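Side-chain contacts in phosphoglycerate dehydrogenase (Lactobacillus plantarum, PDB 3EVT), which probably catalyses the NAD-dependent oxidation of 3-phosphoglycerate to 3-phosphohydroxypyruvate, the step that opens phosphorylated serine biosynthesis: residues A[32-35]-A[36-39]; A[131-135]-A[136-140]; A[296-299]-A[300-304]. All coordinates share one frame; numbering follows the deposited sequence.

Contact 1. Residues A[32-35]-A[36-39]; sequences AVTA and ADYD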
ATOM      1  N   ALA A  32     -12.508 -32.620 -20.632  1.00 75.91           N
ATOM      2  CA  ALA A  32     -13.566 -32.613 -21.621  1.00 75.54           C
ATOM      3  C   ALA A  32     -13.170 -31.930 -22.935  1.00 75.25           C
ATOM      4  O   ALA A  32     -13.999 -31.786 -23.837  1.00 74.81           O
ATOM      5  CB  ALA A  32     -14.803 -31.954 -21.034  1.00 75.63           C
ATOM      6  N   VAL A  33     -11.920 -31.494 -23.051  1.00 75.19           N
ATOM      7  CA  VAL A  33     -11.513 -30.836 -24.307  1.00 75.23           C
ATOM      8  C   VAL A  33     -11.488 -31.852 -25.463  1.00 75.10           C
ATOM      9  O   VAL A  33     -11.640 -33.051 -25.251  1.00 75.12           O
ATOM     10  CB  VAL A  33     -10.151 -30.108 -24.181  1.00 75.11           C
ATOM     11  CG1 VAL A  33      -9.206 -30.953 -23.416  1.00 74.92           C
ATOM     12  CG2 VAL A  33      -9.577 -29.783 -25.563  1.00 75.74           C
ATOM     13  N   THR A  34     -11.331 -31.375 -26.690  1.00 74.93           N
ATOM     14  CA  THR A  34     -11.335 -32.270 -27.840  1.00 74.38           C
ATOM     15  C   THR A  34     -10.580 -31.536 -28.904  1.00 73.71           C
ATOM     16  O   THR A  34     -10.376 -30.336 -28.773  1.00 73.67           O
ATOM     17  CB  THR A  34     -12.713 -32.438 -28.443  1.00 74.11           C
ATOM     18  OG1 THR A  34     -12.746 -31.680 -29.654  1.00 75.21           O
ATOM     19  CG2 THR A  34     -13.807 -31.957 -27.504  1.00 74.75           C
ATOM     20  N   ALA A  35     -10.198 -32.212 -29.979  1.00 72.78           N
ATOM     21  CA  ALA A  35      -9.313 -31.560 -30.943  1.00 71.94           C
ATOM     22  C   ALA A  35     -10.056 -30.521 -31.750  1.00 71.41           C
ATOM     23  O   ALA A  35      -9.454 -29.717 -32.451  1.00 71.07           O
ATOM     24  CB  ALA A  35      -8.661 -32.560 -31.849  1.00 72.31           C
ATOM     25  N   ALA A  36     -11.380 -30.536 -31.648  1.00 70.87           N
ATOM     26  CA  ALA A  36     -12.173 -29.502 -32.288  1.00 70.14           C
ATOM     27  C   ALA A  36     -11.975 -28.188 -31.525  1.00 69.69           C
ATOM     28  O   ALA A  36     -11.982 -27.105 -32.116  1.00 69.25           O
ATOM     29  CB  ALA A  36     -13.621 -29.888 -32.297  1.00 70.08           C
ATOM     30  N   ASP A  37     -11.782 -28.301 -30.213  1.00 69.17           N
ATOM     31  CA  ASP A  37     -11.489 -27.130 -29.369  1.00 68.77           C
ATOM     32  C   ASP A  37     -10.130 -26.481 -29.661  1.00 68.17           C
ATOM     33  O   ASP A  37     -10.006 -25.273 -29.627  1.00 68.49           O
ATOM     34  CB  ASP A  37     -11.596 -27.503 -27.884  1.00 68.60           C
ATOM     35  CG  ASP A  37     -13.017 -27.872 -27.485  1.00 68.94           C
ATOM     36  OD1 ASP A  37     -13.957 -27.187 -27.952  1.00 69.84           O
ATOM     37  OD2 ASP A  37     -13.196 -28.842 -26.723  1.00 69.31           O
ATOM     38  N   TYR A  38      -9.122 -27.289 -29.969  1.00 67.15           N
ATOM     39  CA  TYR A  38      -7.740 -26.830 -29.987  1.00 65.86           C
ATOM     40  C   TYR A  38      -7.510 -25.388 -30.471  1.00 65.10           C
ATOM     41  O   TYR A  38      -6.834 -24.602 -29.812  1.00 64.58           O
ATOM     42  CB  TYR A  38      -6.871 -27.798 -30.794  1.00 66.62           C
ATOM     43  CG  TYR A  38      -6.654 -29.163 -30.158  1.00 66.88           C
ATOM     44  CD1 TYR A  38      -7.328 -29.530 -29.008  1.00 68.99           C
ATOM     45  CD2 TYR A  38      -5.802 -30.085 -30.737  1.00 68.53           C
ATOM     46  CE1 TYR A  38      -7.139 -30.771 -28.444  1.00 70.34           C
ATOM     47  CE2 TYR A  38      -5.608 -31.333 -30.191  1.00 69.64           C
ATOM     48  CZ  TYR A  38      -6.275 -31.673 -29.045  1.00 70.70           C
ATOM     49  OH  TYR A  38      -6.080 -32.922 -28.478  1.00 72.13           O
ATOM     50  N   ASP A  39      -8.028 -25.035 -31.636  1.00 63.54           N
ATOM     51  CA  ASP A  39      -7.676 -23.729 -32.187  1.00 62.70           C
ATOM     52  C   ASP A  39      -8.548 -22.616 -31.566  1.00 61.01           C
ATOM     53  O   ASP A  39      -8.410 -21.447 -31.887  1.00 59.34           O
ATOM     54  CB  ASP A  39      -7.742 -23.743 -33.725  1.00 63.43           C
ATOM     55  CG  ASP A  39      -6.634 -24.599 -34.352  1.00 66.04           C
ATOM     56  OD1 ASP A  39      -5.848 -25.203 -33.579  1.00 67.99           O
ATOM     57  OD2 ASP A  39      -6.537 -24.661 -35.608  1.00 68.14           O
TER
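The backbone makes one tight turn here: D37 N bonds back three residues to T34 O at 2.9 Å, while Y38 N makes only a weak, long bond to A35 O. T34 adds its side chain to the same turn. Its hydroxyl OG1 accepts A36 N at 2.7 Å, so the hydroxyl and the carbonyl of one residue grip two successive N-H groups. The chi1 of T34, 105°, is far from staggered and brings the methyl CG2 of T34 nearly into line with the backbone N, 3.3 Å from D37 OD2. D37 folds its carboxylate back over the start of the turn, with CG beside its own backbone N; the main charge partner of OD2 is K28, on the neighbouring strand 26-29. The methylene CB of D37 in turn rests on V33 CG2.

The Y38 ring lays one face on A35. A35 CA sits almost over the middle of that ring, 3.4 Å from the centroid and 10° off the normal, a CH-pi contact made by the backbone itself. A35 CB leans on the same ring, 3.7 Å from Y38 CE2, and V33 CG2 meets the rim in the ring plane, 3.9 Å from Y38 CE1. With chi1 at -69° the ring swings back along the chain over A35, and beyond it V33 and Y38 both touch L50 of helix 50-56. The hydroxyl-to-amide bond from T34 to A36 defines an ST turn, set in the surface loop that links strands 26-29 and 41-45 of the five-stranded parallel sheet; its 2-1-3-4-5 strand order is that of the flavodoxin-like domain that binds substrate in D-2-hydroxyacid dehydrogenases.

Contact 2. Residues A[131-135]-A[136-140]; sequences TTSTL and TGQQL
Hydrogen bonds carry most of this contact, and the side-chain amide of Q138 makes the central one. Its NE2 gives a short, nearly straight bond to T134 O (2.6 Å, 162°), with the oxygen close to the amide plane but the nitrogen standing well above the plane of the carbonyl. The bond to T134 O mainly holds the amide, with S133 OG a weak second acceptor 3.3 Å from Q138 NE2. CG of Q138 stands beside its own backbone N (chi1 -53°), and from there the extended chain runs back alongside the preceding residues. The hydroxyl OG1 of T134 gives another weak hydrogen bond, to T136 O.

In the backbone, Q138 N bonds to L135 O at 2.9 Å and closes a type II beta turn, with G137 at its positive-phi position. The turn feeds directly into strand 139-143, the first strand in chain order of the Rossmann-type NAD-binding sheet, between 162-167 and 194-197. Across the dimer interface, E100 of the second subunit accepts the amides of L135 and T136 through its two carboxylate oxygens.

Van der Waals contact joins the two threonines, which lie side by side and point the same way: T136 CG2 presses on T134 OG1 at 3.1 Å.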
ATOM      1  N   THR A 131      -0.508  12.613  17.344  1.00 53.83           N
ATOM      2  CA  THR A 131      -0.655  13.155  16.011  1.00 53.49           C
ATOM      3  C   THR A 131      -0.424  12.041  14.986  1.00 52.34           C
ATOM      4  O   THR A 131       0.608  11.389  15.011  1.00 52.71           O
ATOM      5  CB  THR A 131       0.426  14.211  15.770  1.00 54.21           C
ATOM      6  OG1 THR A 131       0.287  15.237  16.755  1.00 56.55           O
ATOM      7  CG2 THR A 131       0.337  14.825  14.343  1.00 55.13           C
ATOM      8  N   THR A 132      -1.380  11.840  14.093  1.00 50.88           N
ATOM      9  CA  THR A 132      -1.219  10.935  12.969  1.00 49.66           C
ATOM     10  C   THR A 132      -0.177  11.448  11.973  1.00 49.27           C
ATOM     11  O   THR A 132       0.145  12.657  11.921  1.00 49.93           O
ATOM     12  CB  THR A 132      -2.541  10.793  12.178  1.00 49.74           C
ATOM     13  OG1 THR A 132      -3.122  12.082  11.953  1.00 49.37           O
ATOM     14  CG2 THR A 132      -3.544   9.911  12.901  1.00 49.34           C
ATOM     15  N   SER A 133       0.315  10.543  11.136  1.00 47.61           N
ATOM     16  CA  SER A 133       1.227  10.921  10.067  1.00 45.82           C
ATOM     17  C   SER A 133       0.980   9.925   8.933  1.00 44.25           C
ATOM     18  O   SER A 133       0.165   9.008   9.086  1.00 42.67           O
ATOM     19  CB  SER A 133       2.675  10.902  10.604  1.00 46.11           C
ATOM     20  OG  SER A 133       3.004   9.630  11.201  1.00 47.95           O
ATOM     21  N   THR A 134       1.630  10.110   7.789  1.00 42.94           N
ATOM     22  CA  THR A 134       1.422   9.216   6.659  1.00 43.12           C
ATOM     23  C   THR A 134       2.718   8.458   6.364  1.00 43.41           C
ATOM     24  O   THR A 134       3.812   8.963   6.689  1.00 42.42           O
ATOM     25  CB  THR A 134       1.005   9.999   5.365  1.00 43.52           C
ATOM     26  OG1 THR A 134       1.982  10.975   5.080  1.00 42.43           O
ATOM     27  CG2 THR A 134      -0.373  10.719   5.520  1.00 45.32           C
ATOM     28  N   LEU A 135       2.612   7.287   5.741  1.00 42.47           N
ATOM     29  CA  LEU A 135       3.795   6.643   5.179  1.00 43.66           C
ATOM     30  C   LEU A 135       4.431   7.467   4.044  1.00 44.29           C
ATOM     31  O   LEU A 135       5.663   7.556   3.921  1.00 43.51           O
ATOM     32  CB  LEU A 135       3.468   5.228   4.683  1.00 43.24           C
ATOM     33  CG  LEU A 135       2.947   4.269   5.786  1.00 41.03           C
ATOM     34  CD1 LEU A 135       2.800   2.882   5.249  1.00 42.29           C
ATOM     35  CD2 LEU A 135       3.849   4.270   6.945  1.00 37.33           C
ATOM     36  N   THR A 136       3.586   8.070   3.214  1.00 44.29           N
ATOM     37  CA  THR A 136       4.110   8.834   2.093  1.00 44.58           C
ATOM     38  C   THR A 136       5.102   9.870   2.635  1.00 45.07           C
ATOM     39  O   THR A 136       4.841  10.552   3.627  1.00 44.65           O
ATOM     40  CB  THR A 136       3.023   9.470   1.235  1.00 44.54           C
ATOM     41  OG1 THR A 136       3.620  10.058   0.060  1.00 44.28           O
ATOM     42  CG2 THR A 136       2.231  10.515   2.022  1.00 44.67           C
ATOM     43  N   GLY A 137       6.285   9.903   2.050  1.00 45.08           N
ATOM     44  CA  GLY A 137       7.240  10.906   2.482  1.00 46.52           C
ATOM     45  C   GLY A 137       8.197  10.452   3.577  1.00 46.78           C
ATOM     46  O   GLY A 137       9.111  11.181   3.874  1.00 48.04           O
ATOM     47  N   GLN A 138       7.994   9.274   4.184  1.00 46.62           N
ATOM     48  CA  GLN A 138       8.866   8.816   5.285  1.00 46.42           C
ATOM     49  C   GLN A 138       9.946   7.815   4.814  1.00 46.54           C
ATOM     50  O   GLN A 138       9.920   7.336   3.647  1.00 45.51           O
ATOM     51  CB  GLN A 138       8.040   8.300   6.494  1.00 46.29           C
ATOM     52  CG  GLN A 138       6.979   9.286   7.022  1.00 47.21           C
ATOM     53  CD  GLN A 138       6.580   9.049   8.519  1.00 52.63           C
ATOM     54  OE1 GLN A 138       7.463   8.938   9.385  1.00 53.71           O
ATOM     55  NE2 GLN A 138       5.246   8.974   8.819  1.00 50.15           N
ATOM     56  N   GLN A 139      10.934   7.572   5.683  1.00 46.18           N
ATOM     57  CA  GLN A 139      12.056   6.693   5.354  1.00 46.59           C
ATOM     58  C   GLN A 139      11.894   5.349   6.006  1.00 44.72           C
ATOM     59  O   GLN A 139      11.701   5.235   7.210  1.00 45.18           O
ATOM     60  CB  GLN A 139      13.400   7.226   5.841  1.00 47.56           C
ATOM     61  CG  GLN A 139      13.633   8.660   5.600  1.00 54.35           C
ATOM     62  CD  GLN A 139      14.275   8.885   4.269  1.00 60.43           C
ATOM     63  OE1 GLN A 139      14.134   9.966   3.665  1.00 62.51           O
ATOM     64  NE2 GLN A 139      14.978   7.857   3.779  1.00 62.97           N
ATOM     65  N   LEU A 140      12.003   4.327   5.188  1.00 44.84           N
ATOM     66  CA  LEU A 140      11.991   2.950   5.623  1.00 43.80           C
ATOM     67  C   LEU A 140      13.413   2.372   5.417  1.00 44.03           C
ATOM     68  O   LEU A 140      13.919   2.327   4.311  1.00 43.70           O
ATOM     69  CB  LEU A 140      10.978   2.190   4.773  1.00 42.71           C
ATOM     70  CG  LEU A 140      10.901   0.676   4.954  1.00 41.01           C
ATOM     71  CD1 LEU A 140      10.596   0.386   6.414  1.00 38.99           C
ATOM     72  CD2 LEU A 140       9.853   0.007   4.034  1.00 34.91           C
TER

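Contact 3. Residues A[296-299]-A[300-304]; sequences FAQF and VKDGT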
ATOM      1  N   PHE A 296      -5.834 -12.498 -16.142  1.00 42.44           N
ATOM      2  CA  PHE A 296      -6.865 -12.694 -17.140  1.00 43.28           C
ATOM      3  C   PHE A 296      -7.755 -11.438 -17.328  1.00 44.41           C
ATOM      4  O   PHE A 296      -8.083 -11.095 -18.447  1.00 45.25           O
ATOM      5  CB  PHE A 296      -7.697 -13.940 -16.798  1.00 42.49           C
ATOM      6  CG  PHE A 296      -8.819 -14.259 -17.793  1.00 42.63           C
ATOM      7  CD1 PHE A 296      -8.549 -14.811 -19.028  1.00 39.22           C
ATOM      8  CD2 PHE A 296     -10.147 -14.071 -17.431  1.00 41.45           C
ATOM      9  CE1 PHE A 296      -9.589 -15.120 -19.937  1.00 41.96           C
ATOM     10  CE2 PHE A 296     -11.182 -14.365 -18.317  1.00 44.74           C
ATOM     11  CZ  PHE A 296     -10.911 -14.902 -19.570  1.00 41.94           C
ATOM     12  N   ALA A 297      -8.132 -10.746 -16.258  1.00 44.75           N
ATOM     13  CA  ALA A 297      -8.929  -9.531 -16.403  1.00 46.24           C
ATOM     14  C   ALA A 297      -8.231  -8.473 -17.263  1.00 47.72           C
ATOM     15  O   ALA A 297      -8.856  -7.817 -18.103  1.00 47.71           O
ATOM     16  CB  ALA A 297      -9.360  -8.965 -15.013  1.00 45.40           C
ATOM     17  N   GLN A 298      -6.915  -8.377 -17.094  1.00 49.41           N
ATOM     18  CA  GLN A 298      -6.094  -7.396 -17.753  1.00 50.92           C
ATOM     19  C   GLN A 298      -5.850  -7.849 -19.183  1.00 51.60           C
ATOM     20  O   GLN A 298      -5.962  -7.050 -20.114  1.00 52.10           O
ATOM     21  CB  GLN A 298      -4.790  -7.265 -16.991  1.00 50.65           C
ATOM     22  CG  GLN A 298      -3.819  -6.240 -17.498  1.00 54.36           C
ATOM     23  CD  GLN A 298      -4.435  -4.871 -17.660  1.00 58.16           C
ATOM     24  OE1 GLN A 298      -5.395  -4.493 -16.975  1.00 59.36           O
ATOM     25  NE2 GLN A 298      -3.906  -4.123 -18.609  1.00 61.20           N
ATOM     26  N   PHE A 299      -5.533  -9.132 -19.351  1.00 51.20           N
ATOM     27  CA  PHE A 299      -5.466  -9.754 -20.671  1.00 51.32           C
ATOM     28  C   PHE A 299      -6.740  -9.508 -21.525  1.00 52.59           C
ATOM     29  O   PHE A 299      -6.676  -9.226 -22.727  1.00 51.76           O
ATOM     30  CB  PHE A 299      -5.244 -11.271 -20.550  1.00 50.88           C
ATOM     31  CG  PHE A 299      -5.366 -11.967 -21.857  1.00 49.15           C
ATOM     32  CD1 PHE A 299      -4.314 -11.932 -22.766  1.00 47.97           C
ATOM     33  CD2 PHE A 299      -6.546 -12.576 -22.213  1.00 46.84           C
ATOM     34  CE1 PHE A 299      -4.434 -12.525 -24.002  1.00 45.88           C
ATOM     35  CE2 PHE A 299      -6.693 -13.201 -23.460  1.00 48.99           C
ATOM     36  CZ  PHE A 299      -5.635 -13.162 -24.368  1.00 48.58           C
ATOM     37  N   VAL A 300      -7.896  -9.670 -20.904  1.00 53.77           N
ATOM     38  CA  VAL A 300      -9.140  -9.456 -21.600  1.00 56.20           C
ATOM     39  C   VAL A 300      -9.284  -7.955 -21.954  1.00 57.61           C
ATOM     40  O   VAL A 300      -9.668  -7.621 -23.070  1.00 57.72           O
ATOM     41  CB  VAL A 300     -10.322 -10.007 -20.782  1.00 56.60           C
ATOM     42  CG1 VAL A 300     -11.631  -9.341 -21.196  1.00 58.51           C
ATOM     43  CG2 VAL A 300     -10.392 -11.536 -20.934  1.00 54.68           C
ATOM     44  N   LYS A 301      -8.880  -7.074 -21.033  1.00 58.98           N
ATOM     45  CA  LYS A 301      -8.974  -5.606 -21.186  1.00 59.72           C
ATOM     46  C   LYS A 301      -8.050  -5.154 -22.300  1.00 59.97           C
ATOM     47  O   LYS A 301      -8.468  -4.471 -23.232  1.00 60.43           O
ATOM     48  CB  LYS A 301      -8.588  -4.925 -19.872  1.00 60.01           C
ATOM     49  CG  LYS A 301      -8.608  -3.407 -19.858  1.00 64.56           C
ATOM     50  CD  LYS A 301      -8.270  -2.855 -18.448  1.00 68.10           C
ATOM     51  CE  LYS A 301      -7.964  -1.348 -18.449  1.00 71.34           C
ATOM     52  NZ  LYS A 301      -6.490  -1.035 -18.582  1.00 73.28           N
ATOM     53  N   ASP A 302      -6.791  -5.554 -22.272  1.00 59.79           N
ATOM     54  CA  ASP A 302      -5.952  -5.026 -23.329  1.00 59.52           C
ATOM     55  C   ASP A 302      -4.820  -5.898 -23.782  1.00 58.32           C
ATOM     56  O   ASP A 302      -3.880  -5.410 -24.404  1.00 58.88           O
ATOM     57  CB  ASP A 302      -5.446  -3.606 -22.974  1.00 61.12           C
ATOM     58  CG  ASP A 302      -4.463  -3.589 -21.804  1.00 61.63           C
ATOM     59  OD1 ASP A 302      -3.951  -4.658 -21.373  1.00 63.48           O
ATOM     60  OD2 ASP A 302      -4.203  -2.476 -21.308  1.00 62.89           O
ATOM     61  N   GLY A 303      -4.885  -7.186 -23.472  1.00 56.51           N
ATOM     62  CA  GLY A 303      -3.851  -8.078 -23.945  1.00 55.09           C
ATOM     63  C   GLY A 303      -2.592  -8.099 -23.093  1.00 54.47           C
ATOM     64  O   GLY A 303      -1.680  -8.865 -23.369  1.00 55.55           O
ATOM     65  N   THR A 304      -2.520  -7.304 -22.037  1.00 52.81           N
ATOM     66  CA  THR A 304      -1.329  -7.370 -21.185  1.00 52.27           C
ATOM     67  C   THR A 304      -1.620  -8.059 -19.840  1.00 51.28           C
ATOM     68  O   THR A 304      -2.785  -8.307 -19.505  1.00 50.05           O
ATOM     69  CB  THR A 304      -0.755  -5.946 -20.929  1.00 51.97           C
ATOM     70  OG1 THR A 304      -1.757  -5.136 -20.279  1.00 51.23           O
ATOM     71  CG2 THR A 304      -0.376  -5.321 -22.276  1.00 52.12           C
TER
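V300 CG2 covers one face of the F296 ring, 3.8 Å from its centroid and displaced toward the rim, a CH-pi contact one helical turn along. The rings of Y22 and W25 also meet F296 in edge-to-face pairs. F299 turns CG anti to its backbone N (chi1 172°), which lays its ring obliquely beside V300 N and G303 CA. On another side of the helix, the Q298 amide stands nearly perpendicular to the D302 carboxylate, at 84°. NE2 of Q298 comes within 2.8 Å of D302 OD1, but at an angle too poor for a hydrogen bond.

D302 OD1 accepts T304 N at 3.1 Å, which approaches the anti side of the carboxylate, and K301 NZ forms a long salt bridge with D302 OD2. Behind these side chains the helical ladder continues: D302 N bonds to Q298 O at 2.8 Å and G303 N to F299 O. The positive phi of G303 (83°) then turns the chain away. An Asx turn from D302 to T304, with glycine between, thus lies at the C-terminal part of helix 284-302, whose aromatic residues pack on Y22 and W25 beside the N-terminal sheet.

Overall arrangement
All three contacts are local and follow one another along the chain; none crosses or encloses another. From the N terminus, contact 1 closes a turn in the loop between strands 26-29 and 41-45, at the far end of the first domain. The chain then enters the NAD-binding domain, where contact 2 shapes the approach to strand 139-143 on the opposite side of the chain's centre, its centre 55 Å from that of contact 1. Helix 284-302 brings the chain back, and contact 3 turns the chain where that helix gives way to loop, about 12 Å from contact 1 at the nearest atoms. Residues 296-304 thereby tie the end of the chain to the N-terminal domain.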